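Local coordinates for protein superoxide dismutase (Acidilobus saccharovorans, PDB 4FFK) that probably catalyses the dismutation of superoxide to oxygen and hydrogen peroxide at a mononuclear iron centre, at residues R41-K46 against L94-M99; D29-I34 against W200-W205. All coordinates share one frame; numbering follows the deposited sequence.

How the contacts relate
Both contacts are buried and free of direct hydrogen bonds between their segments, yet their chemistry differs with their place in the fold. Contact 1 joins the two long helices of the alpha-hairpin domain beside the iron, with aromatic rings, a metal ligand and a bridging water. Contact 2 lies farther from the chain's centre, joins loops of the alpha-hairpin and C-terminal family regions, and is almost wholly aliphatic. The two adjoin through Asn98 and Met99. The methyl CE of Met99 lies 3.6 Å from Leu31 CD1. A probable backbone hydrogen bond of 2.7 Å joins Asn98 O to Asn204 N. Along the chain, contact 1 is nested inside the loop closed by contact 2.

Contact 1. Residues R41-K46 against L94-M99; sequences RYHHDK and LYWLNM. With FE (Fe (III) ion), chain B.
His43 reaches the iron with NE2, at 2.1 Å, while ND1, the other nitrogen, donates in the ring plane to water 1, which links it to Tyr95 OH, 2.9 Å from that water. With CG anti to the backbone N (chi1 -161°), the imidazole extends from helix 37-66 to the metal, where His92, Asp178, His182 and water 2 complete the coordination. Tyr95 OH has a further partner in Tyr195.

The ring contacts centre on Trp96. Its six-membered ring drives an edge into the face of His43 in a T-shaped pair, planes at 75°, with Trp96 CH2 3.4 Å from His43 CG. The indole itself is covered on both faces: Tyr95 CD1 lies over one, and His44 CD2 comes over the other, 3.4 Å from Trp96 NE1. That NE1 is hydrogen-bonded to His48. Tyr95 CE1 meets His43 CE1 at 3.5 Å, the two rings set obliquely at 47°.

A separate polar pair holds the His44 ring: its ND1 donates to Asp45 OD2 over 2.9 Å, on the anti side of the carboxylate but tilted out of both the carboxylate and imidazole planes, and NE2 is hydrogen-bonded to Pro22 O.

Metal at one nitrogen, water at the other and the indole against one face together restrict rotation of the His43 imidazole, consistent with a second shell that sets the orientation of this iron ligand.

Contact 2. Residues D29-I34 against W200-W205; sequences DALEPI and WDLINW
Glu32 N donates to Asp29 O over 3.2 Å, closing the type I beta turn that carries Leu31 against Leu202 of the other segment. The loop 29-34 is compact at this point: Ile34 N adds a weak backbone hydrogen bond to Leu31 O, and the peptide bond before Pro33 is cis.

Across the contact the interaction is dispersion alone, with Leu202 as the inserted side chain. Its CB points at the other loop, and chi1 (-68°, CG anti to the carbonyl carbon) together with chi2 (-172°) sets the two methyls between Leu31 and Ile34. Both methyls touch both residues. Leu202 CD1 comes closest to Leu31 CB, at 3.7 Å, and also lies 3.9 Å from Ile34 CG2. Leu202 CD2 is nearest Ile34 CD1, at 3.8 Å, and is 4.0 Å from Leu31 CD2. Ile34 and Leu202 run past each other in opposite directions, whereas Leu31 crosses Leu202 at a slant. Beyond Leu202, the same Ile34 CD1 reaches the methylene of Asp201, with 3.5 Å to Asp201 CB; here the side chains cross at about a right angle, and the aspartate contributes its carbon rather than its carboxylate.

Leu40 of helix 37-66 also touches Leu31, while Ile34 O is hydrogen-bonded to Tyr188. The contact thereby packs the loop leading into helix 37-66 against the link from helix 192-199 to helix 205-216, while the side chain of neighbouring Ile203 packs on Leu175 of strand 172-178.

Contact 1. Residues R41-K46 against L94-M99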
ATOM      1  N   ARG A  41      23.758   7.288  15.030  1.00 25.49           N
ATOM      2  CA  ARG A  41      23.562   6.351  16.168  1.00 25.72           C
ATOM      3  C   ARG A  41      22.111   5.836  16.179  1.00 26.13           C
ATOM      4  O   ARG A  41      21.862   4.622  16.194  1.00 27.95           O
ATOM      5  CB  ARG A  41      23.863   7.032  17.468  1.00 26.49           C
ATOM      6  CG  ARG A  41      25.392   7.127  17.682  1.00 29.80           C
ATOM      7  CD  ARG A  41      25.733   7.541  19.133  1.00 31.78           C
ATOM      8  NE  ARG A  41      25.023   8.730  19.592  1.00 35.20           N
ATOM      9  CZ  ARG A  41      25.424   9.994  19.373  1.00 33.93           C
ATOM     10  NH1 ARG A  41      24.716  11.003  19.834  1.00 36.36           N
ATOM     11  NH2 ARG A  41      26.499  10.242  18.668  1.00 38.36           N
ATOM     12  N   TYR A  42      21.160   6.757  16.119  1.00 25.25           N
ATOM     13  CA  TYR A  42      19.755   6.309  16.119  1.00 24.60           C
ATOM     14  C   TYR A  42      19.469   5.505  14.871  1.00 24.89           C
ATOM     15  O   TYR A  42      18.895   4.444  14.938  1.00 23.40           O
ATOM     16  CB  TYR A  42      18.748   7.452  16.243  1.00 23.41           C
ATOM     17  CG  TYR A  42      18.680   7.941  17.642  1.00 25.79           C
ATOM     18  CD1 TYR A  42      17.861   7.334  18.565  1.00 25.38           C
ATOM     19  CD2 TYR A  42      19.555   8.975  18.078  1.00 28.28           C
ATOM     20  CE1 TYR A  42      17.824   7.744  19.848  1.00 27.36           C
ATOM     21  CE2 TYR A  42      19.553   9.377  19.419  1.00 29.93           C
ATOM     22  CZ  TYR A  42      18.662   8.768  20.280  1.00 29.98           C
ATOM     23  OH  TYR A  42      18.571   9.153  21.599  1.00 31.88           O
ATOM     24  N   HIS A  43      19.870   6.055  13.731  1.00 24.28           N
ATOM     25  CA  HIS A  43      19.479   5.522  12.463  1.00 24.53           C
ATOM     26  C   HIS A  43      20.100   4.167  12.228  1.00 25.69           C
ATOM     27  O   HIS A  43      19.406   3.218  11.868  1.00 22.91           O
ATOM     28  CB  HIS A  43      19.867   6.484  11.366  1.00 24.74           C
ATOM     29  CG  HIS A  43      19.110   6.243  10.098  1.00 22.39           C
ATOM     30  ND1 HIS A  43      19.197   7.090   9.011  1.00 19.68           N
ATOM     31  CD2 HIS A  43      18.280   5.235   9.736  1.00 21.53           C
ATOM     32  CE1 HIS A  43      18.422   6.630   8.034  1.00 20.91           C
ATOM     33  NE2 HIS A  43      17.833   5.524   8.463  1.00 19.84           N
ATOM     34  N   HIS A  44      21.404   4.037  12.542  1.00 24.66           N
ATOM     35  CA  HIS A  44      22.029   2.807  12.284  1.00 25.59           C
ATOM     36  C   HIS A  44      21.806   1.796  13.382  1.00 25.78           C
ATOM     37  O   HIS A  44      21.476   0.661  13.093  1.00 25.49           O
ATOM     38  CB  HIS A  44      23.544   2.975  12.015  1.00 26.68           C
ATOM     39  CG  HIS A  44      24.239   1.678  11.804  1.00 26.79           C
ATOM     40  ND1 HIS A  44      24.553   0.828  12.847  1.00 30.89           N
ATOM     41  CD2 HIS A  44      24.664   1.081  10.678  1.00 29.80           C
ATOM     42  CE1 HIS A  44      25.135  -0.244  12.356  1.00 29.64           C
ATOM     43  NE2 HIS A  44      25.202  -0.123  11.043  1.00 30.77           N
ATOM     44  N   ASP A  45      21.985   2.204  14.626  1.00 26.73           N
ATOM     45  CA  ASP A  45      22.115   1.245  15.701  1.00 27.31           C
ATOM     46  C   ASP A  45      20.757   0.968  16.264  1.00 27.07           C
ATOM     47  O   ASP A  45      20.600   0.023  17.032  1.00 27.89           O
ATOM     48  CB  ASP A  45      22.909   1.812  16.899  1.00 29.28           C
ATOM     49  CG  ASP A  45      24.328   2.149  16.588  1.00 32.68           C
ATOM     50  OD1 ASP A  45      24.938   2.954  17.392  1.00 41.24           O
ATOM     51  OD2 ASP A  45      24.852   1.630  15.618  1.00 32.57           O
ATOM     52  N   LYS A  46      19.759   1.798  15.919  1.00 25.93           N
ATOM     53  CA  LYS A  46      18.422   1.517  16.418  1.00 23.48           C
ATOM     54  C   LYS A  46      17.454   1.199  15.296  1.00 24.51           C
ATOM     55  O   LYS A  46      16.927   0.104  15.252  1.00 23.30           O
ATOM     56  CB  LYS A  46      17.910   2.636  17.286  1.00 25.56           C
ATOM     57  CG  LYS A  46      18.844   2.829  18.484  1.00 24.23           C
ATOM     58  CD  LYS A  46      18.218   3.801  19.367  1.00 27.01           C
ATOM     59  CE  LYS A  46      18.409   3.309  20.780  1.00 35.17           C
ATOM     60  NZ  LYS A  46      19.427   4.139  21.394  1.00 35.70           N
ATOM     61  N   LEU A  94      22.505  -0.446   1.860  1.00 25.30           N
ATOM     62  CA  LEU A  94      22.840   0.346   0.665  1.00 25.48           C
ATOM     63  C   LEU A  94      23.065   1.793   1.027  1.00 25.56           C
ATOM     64  O   LEU A  94      24.117   2.408   0.688  1.00 27.78           O
ATOM     65  CB  LEU A  94      21.699   0.247  -0.344  1.00 25.09           C
ATOM     66  CG  LEU A  94      21.867   0.975  -1.666  1.00 24.68           C
ATOM     67  CD1 LEU A  94      23.157   0.505  -2.337  1.00 24.24           C
ATOM     68  CD2 LEU A  94      20.658   0.659  -2.552  1.00 22.44           C
ATOM     69  N   TYR A  95      22.084   2.369   1.692  1.00 24.08           N
ATOM     70  CA  TYR A  95      22.169   3.755   2.104  1.00 24.53           C
ATOM     71  C   TYR A  95      23.521   4.101   2.761  1.00 25.80           C
ATOM     72  O   TYR A  95      24.138   5.070   2.363  1.00 25.92           O
ATOM     73  CB  TYR A  95      21.072   3.994   3.096  1.00 24.41           C
ATOM     74  CG  TYR A  95      20.962   5.362   3.656  1.00 23.66           C
ATOM     75  CD1 TYR A  95      21.021   5.558   5.026  1.00 23.71           C
ATOM     76  CD2 TYR A  95      20.640   6.456   2.822  1.00 22.11           C
ATOM     77  CE1 TYR A  95      20.856   6.781   5.562  1.00 24.10           C
ATOM     78  CE2 TYR A  95      20.424   7.686   3.370  1.00 22.42           C
ATOM     79  CZ  TYR A  95      20.587   7.846   4.731  1.00 21.40           C
ATOM     80  OH  TYR A  95      20.395   9.052   5.280  1.00 21.73           O
ATOM     81  N   TRP A  96      23.942   3.333   3.761  1.00 24.39           N
ATOM     82  CA  TRP A  96      25.243   3.660   4.417  1.00 25.62           C
ATOM     83  C   TRP A  96      26.392   3.573   3.466  1.00 26.85           C
ATOM     84  O   TRP A  96      27.319   4.401   3.556  1.00 28.14           O
ATOM     85  CB  TRP A  96      25.532   2.727   5.571  1.00 25.94           C
ATOM     86  CG  TRP A  96      24.402   2.517   6.490  1.00 24.24           C
ATOM     87  CD1 TRP A  96      23.866   1.317   6.850  1.00 22.55           C
ATOM     88  CD2 TRP A  96      23.700   3.509   7.215  1.00 22.79           C
ATOM     89  NE1 TRP A  96      22.901   1.498   7.778  1.00 23.88           N
ATOM     90  CE2 TRP A  96      22.734   2.830   8.007  1.00 23.94           C
ATOM     91  CE3 TRP A  96      23.749   4.903   7.260  1.00 20.64           C
ATOM     92  CZ2 TRP A  96      21.843   3.505   8.832  1.00 25.34           C
ATOM     93  CZ3 TRP A  96      22.869   5.575   8.104  1.00 24.45           C
ATOM     94  CH2 TRP A  96      21.925   4.860   8.866  1.00 26.24           C
ATOM     95  N   LEU A  97      26.372   2.555   2.614  1.00 27.88           N
ATOM     96  CA  LEU A  97      27.465   2.271   1.663  1.00 27.82           C
ATOM     97  C   LEU A  97      27.566   3.370   0.622  1.00 29.95           C
ATOM     98  O   LEU A  97      28.667   3.698   0.096  1.00 30.62           O
ATOM     99  CB  LEU A  97      27.273   0.911   1.001  1.00 28.09           C
ATOM    100  CG  LEU A  97      27.488  -0.298   1.928  1.00 28.83           C
ATOM    101  CD1 LEU A  97      27.007  -1.555   1.186  1.00 29.36           C
ATOM    102  CD2 LEU A  97      29.023  -0.439   2.365  1.00 31.61           C
ATOM    103  N   ASN A  98      26.438   3.984   0.341  1.00 27.06           N
ATOM    104  CA  ASN A  98      26.360   5.004  -0.654  1.00 28.89           C
ATOM    105  C   ASN A  98      26.903   6.363  -0.187  1.00 27.68           C
ATOM    106  O   ASN A  98      26.897   7.293  -0.946  1.00 28.27           O
ATOM    107  CB  ASN A  98      24.893   5.265  -1.005  1.00 29.14           C
ATOM    108  CG  ASN A  98      24.261   4.174  -1.856  1.00 30.20           C
ATOM    109  OD1 ASN A  98      23.029   4.034  -1.843  1.00 27.94           O
ATOM    110  ND2 ASN A  98      25.065   3.441  -2.642  1.00 29.10           N
ATOM    111  N   MET A  99      27.240   6.475   1.078  1.00 29.32           N
ATOM    112  CA  MET A  99      27.757   7.697   1.626  1.00 29.79           C
ATOM    113  C   MET A  99      29.240   7.549   2.035  1.00 31.78           C
ATOM    114  O   MET A  99      29.775   6.430   2.232  1.00 33.10           O
ATOM    115  CB  MET A  99      26.918   8.156   2.780  1.00 28.89           C
ATOM    116  CG  MET A  99      25.513   8.564   2.276  1.00 27.73           C
ATOM    117  SD  MET A  99      24.519   9.200   3.563  1.00 26.94           S
ATOM    118  CE  MET A  99      24.307   7.785   4.699  1.00 27.69           C
TER
HETATM  119 FE    FE B 301      16.017   4.779   7.693  1.00 22.90          FE
HETATM  120  O   HOH W   1      20.314   9.343   8.162  1.00 21.98           O
HETATM  121  O   HOH W   2      14.285   4.194   6.763  1.00 21.62           O

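Contact 2. Residues D29-I34 against W200-W205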
ATOM      1  N   ASP A  29      30.726  10.186  13.145  1.00 39.90           N
ATOM      2  CA  ASP A  29      30.683  11.589  12.805  1.00 40.00           C
ATOM      3  C   ASP A  29      31.275  11.853  11.424  1.00 38.74           C
ATOM      4  O   ASP A  29      31.490  13.005  11.045  1.00 38.89           O
ATOM      5  CB  ASP A  29      31.353  12.432  13.897  1.00 42.08           C
ATOM      6  CG  ASP A  29      32.718  11.929  14.219  1.00 44.20           C
ATOM      7  OD1 ASP A  29      33.370  11.420  13.283  1.00 48.08           O
ATOM      8  OD2 ASP A  29      33.131  12.038  15.390  1.00 47.64           O
ATOM      9  N   ALA A  30      31.470  10.795  10.640  1.00 37.21           N
ATOM     10  CA  ALA A  30      32.095  10.920   9.347  1.00 35.80           C
ATOM     11  C   ALA A  30      31.271  11.777   8.382  1.00 34.98           C
ATOM     12  O   ALA A  30      31.813  12.355   7.457  1.00 35.52           O
ATOM     13  CB  ALA A  30      32.340   9.577   8.752  1.00 36.16           C
ATOM     14  N   LEU A  31      29.948  11.857   8.599  1.00 33.07           N
ATOM     15  CA  LEU A  31      29.081  12.564   7.685  1.00 32.09           C
ATOM     16  C   LEU A  31      28.694  13.944   8.135  1.00 32.69           C
ATOM     17  O   LEU A  31      27.957  14.611   7.436  1.00 31.85           O
ATOM     18  CB  LEU A  31      27.804  11.725   7.409  1.00 31.13           C
ATOM     19  CG  LEU A  31      28.080  10.285   7.037  1.00 29.82           C
ATOM     20  CD1 LEU A  31      26.658   9.668   6.707  1.00 27.80           C
ATOM     21  CD2 LEU A  31      28.979  10.097   5.829  1.00 25.62           C
ATOM     22  N   GLU A  32      29.186  14.375   9.303  1.00 34.23           N
ATOM     23  CA  GLU A  32      28.990  15.740   9.758  1.00 35.92           C
ATOM     24  C   GLU A  32      29.558  16.774   8.765  1.00 35.38           C
ATOM     25  O   GLU A  32      30.522  16.497   8.070  1.00 36.43           O
ATOM     26  CB  GLU A  32      29.627  15.940  11.130  1.00 37.72           C
ATOM     27  CG  GLU A  32      29.194  14.952  12.164  1.00 39.75           C
ATOM     28  CD  GLU A  32      28.216  15.533  13.115  1.00 44.20           C
ATOM     29  OE1 GLU A  32      27.555  16.569  12.768  1.00 46.94           O
ATOM     30  OE2 GLU A  32      28.110  14.944  14.213  1.00 43.25           O
ATOM     31  N   PRO A  33      28.950  17.961   8.690  1.00 34.49           N
ATOM     32  CA  PRO A  33      27.792  18.408   9.428  1.00 33.78           C
ATOM     33  C   PRO A  33      26.462  18.022   8.718  1.00 32.48           C
ATOM     34  O   PRO A  33      25.408  18.475   9.128  1.00 32.10           O
ATOM     35  CB  PRO A  33      27.963  19.928   9.404  1.00 34.43           C
ATOM     36  CG  PRO A  33      28.549  20.161   8.017  1.00 34.64           C
ATOM     37  CD  PRO A  33      29.403  18.980   7.710  1.00 34.44           C
ATOM     38  N   ILE A  34      26.523  17.188   7.676  1.00 31.44           N
ATOM     39  CA  ILE A  34      25.304  16.907   6.871  1.00 29.21           C
ATOM     40  C   ILE A  34      24.369  15.950   7.599  1.00 29.05           C
ATOM     41  O   ILE A  34      23.178  16.188   7.680  1.00 27.03           O
ATOM     42  CB  ILE A  34      25.652  16.392   5.482  1.00 30.52           C
ATOM     43  CG1 ILE A  34      26.406  17.509   4.741  1.00 31.07           C
ATOM     44  CG2 ILE A  34      24.398  16.068   4.691  1.00 27.17           C
ATOM     45  CD1 ILE A  34      27.043  17.016   3.461  1.00 33.26           C
ATOM     46  N   TRP A 200      23.463  14.944  -1.267  1.00 28.31           N
ATOM     47  CA  TRP A 200      24.316  14.903  -2.471  1.00 28.96           C
ATOM     48  C   TRP A 200      25.793  14.968  -2.189  1.00 29.64           C
ATOM     49  O   TRP A 200      26.586  14.302  -2.873  1.00 29.86           O
ATOM     50  CB  TRP A 200      23.915  15.980  -3.485  1.00 28.71           C
ATOM     51  CG  TRP A 200      22.552  15.695  -4.079  1.00 26.10           C
ATOM     52  CD1 TRP A 200      21.388  16.190  -3.661  1.00 27.60           C
ATOM     53  CD2 TRP A 200      22.241  14.750  -5.108  1.00 27.00           C
ATOM     54  NE1 TRP A 200      20.350  15.685  -4.402  1.00 29.08           N
ATOM     55  CE2 TRP A 200      20.848  14.763  -5.273  1.00 26.67           C
ATOM     56  CE3 TRP A 200      22.999  13.849  -5.852  1.00 26.31           C
ATOM     57  CZ2 TRP A 200      20.203  13.957  -6.201  1.00 26.05           C
ATOM     58  CZ3 TRP A 200      22.360  13.064  -6.801  1.00 27.14           C
ATOM     59  CH2 TRP A 200      20.987  13.124  -6.956  1.00 24.51           C
ATOM     60  N   ASP A 201      26.156  15.726  -1.160  1.00 29.93           N
ATOM     61  CA  ASP A 201      27.582  15.925  -0.817  1.00 30.88           C
ATOM     62  C   ASP A 201      28.213  14.761  -0.094  1.00 30.97           C
ATOM     63  O   ASP A 201      29.421  14.776   0.188  1.00 29.32           O
ATOM     64  CB  ASP A 201      27.747  17.182   0.026  1.00 30.69           C
ATOM     65  CG  ASP A 201      27.297  18.418  -0.724  1.00 33.01           C
ATOM     66  OD1 ASP A 201      27.417  18.399  -1.953  1.00 35.63           O
ATOM     67  OD2 ASP A 201      26.796  19.370  -0.106  1.00 38.14           O
ATOM     68  N   LEU A 202      27.390  13.769   0.262  1.00 28.73           N
ATOM     69  CA  LEU A 202      27.894  12.596   0.941  1.00 29.83           C
ATOM     70  C   LEU A 202      28.030  11.417   0.023  1.00 29.24           C
ATOM     71  O   LEU A 202      28.588  10.387   0.406  1.00 31.94           O
ATOM     72  CB  LEU A 202      26.941  12.234   2.067  1.00 28.41           C
ATOM     73  CG  LEU A 202      26.875  13.208   3.237  1.00 31.24           C
ATOM     74  CD1 LEU A 202      26.062  12.607   4.309  1.00 27.48           C
ATOM     75  CD2 LEU A 202      28.328  13.432   3.748  1.00 24.29           C
ATOM     76  N   ILE A 203      27.511  11.533  -1.189  1.00 30.33           N
ATOM     77  CA  ILE A 203      27.460  10.332  -2.037  1.00 30.20           C
ATOM     78  C   ILE A 203      28.850   9.807  -2.318  1.00 32.55           C
ATOM     79  O   ILE A 203      29.724  10.540  -2.805  1.00 32.66           O
ATOM     80  CB  ILE A 203      26.658  10.543  -3.335  1.00 31.31           C
ATOM     81  CG1 ILE A 203      25.203  10.796  -2.980  1.00 28.15           C
ATOM     82  CG2 ILE A 203      26.702   9.282  -4.218  1.00 30.41           C
ATOM     83  CD1 ILE A 203      24.445  11.520  -4.033  1.00 28.73           C
ATOM     84  N   ASN A 204      29.068   8.563  -1.930  1.00 32.19           N
ATOM     85  CA  ASN A 204      30.182   7.814  -2.428  1.00 34.10           C
ATOM     86  C   ASN A 204      29.927   7.291  -3.839  1.00 33.98           C
ATOM     87  O   ASN A 204      29.434   6.172  -4.067  1.00 34.79           O
ATOM     88  CB  ASN A 204      30.567   6.739  -1.447  1.00 33.72           C
ATOM     89  CG  ASN A 204      31.829   6.033  -1.860  1.00 34.14           C
ATOM     90  OD1 ASN A 204      32.385   5.301  -1.091  1.00 37.33           O
ATOM     91  ND2 ASN A 204      32.234   6.207  -3.100  1.00 32.72           N
ATOM     92  N   TRP A 205      30.295   8.100  -4.819  1.00 34.42           N
ATOM     93  CA  TRP A 205      30.077   7.718  -6.210  1.00 35.04           C
ATOM     94  C   TRP A 205      30.903   6.512  -6.692  1.00 35.71           C
ATOM     95  O   TRP A 205      30.584   5.908  -7.727  1.00 36.15           O
ATOM     96  CB  TRP A 205      30.206   8.920  -7.157  1.00 35.58           C
ATOM     97  CG  TRP A 205      29.042   9.812  -7.101  1.00 33.26           C
ATOM     98  CD1 TRP A 205      28.991  11.048  -6.529  1.00 36.57           C
ATOM     99  CD2 TRP A 205      27.721   9.551  -7.609  1.00 36.78           C
ATOM    100  NE1 TRP A 205      27.740  11.587  -6.672  1.00 35.25           N
ATOM    101  CE2 TRP A 205      26.934  10.689  -7.321  1.00 38.33           C
ATOM    102  CE3 TRP A 205      27.123   8.452  -8.261  1.00 38.23           C
ATOM    103  CZ2 TRP A 205      25.569  10.771  -7.653  1.00 36.43           C
ATOM    104  CZ3 TRP A 205      25.788   8.552  -8.640  1.00 34.79           C
ATOM    105  CH2 TRP A 205      25.023   9.702  -8.327  1.00 36.41           C
TER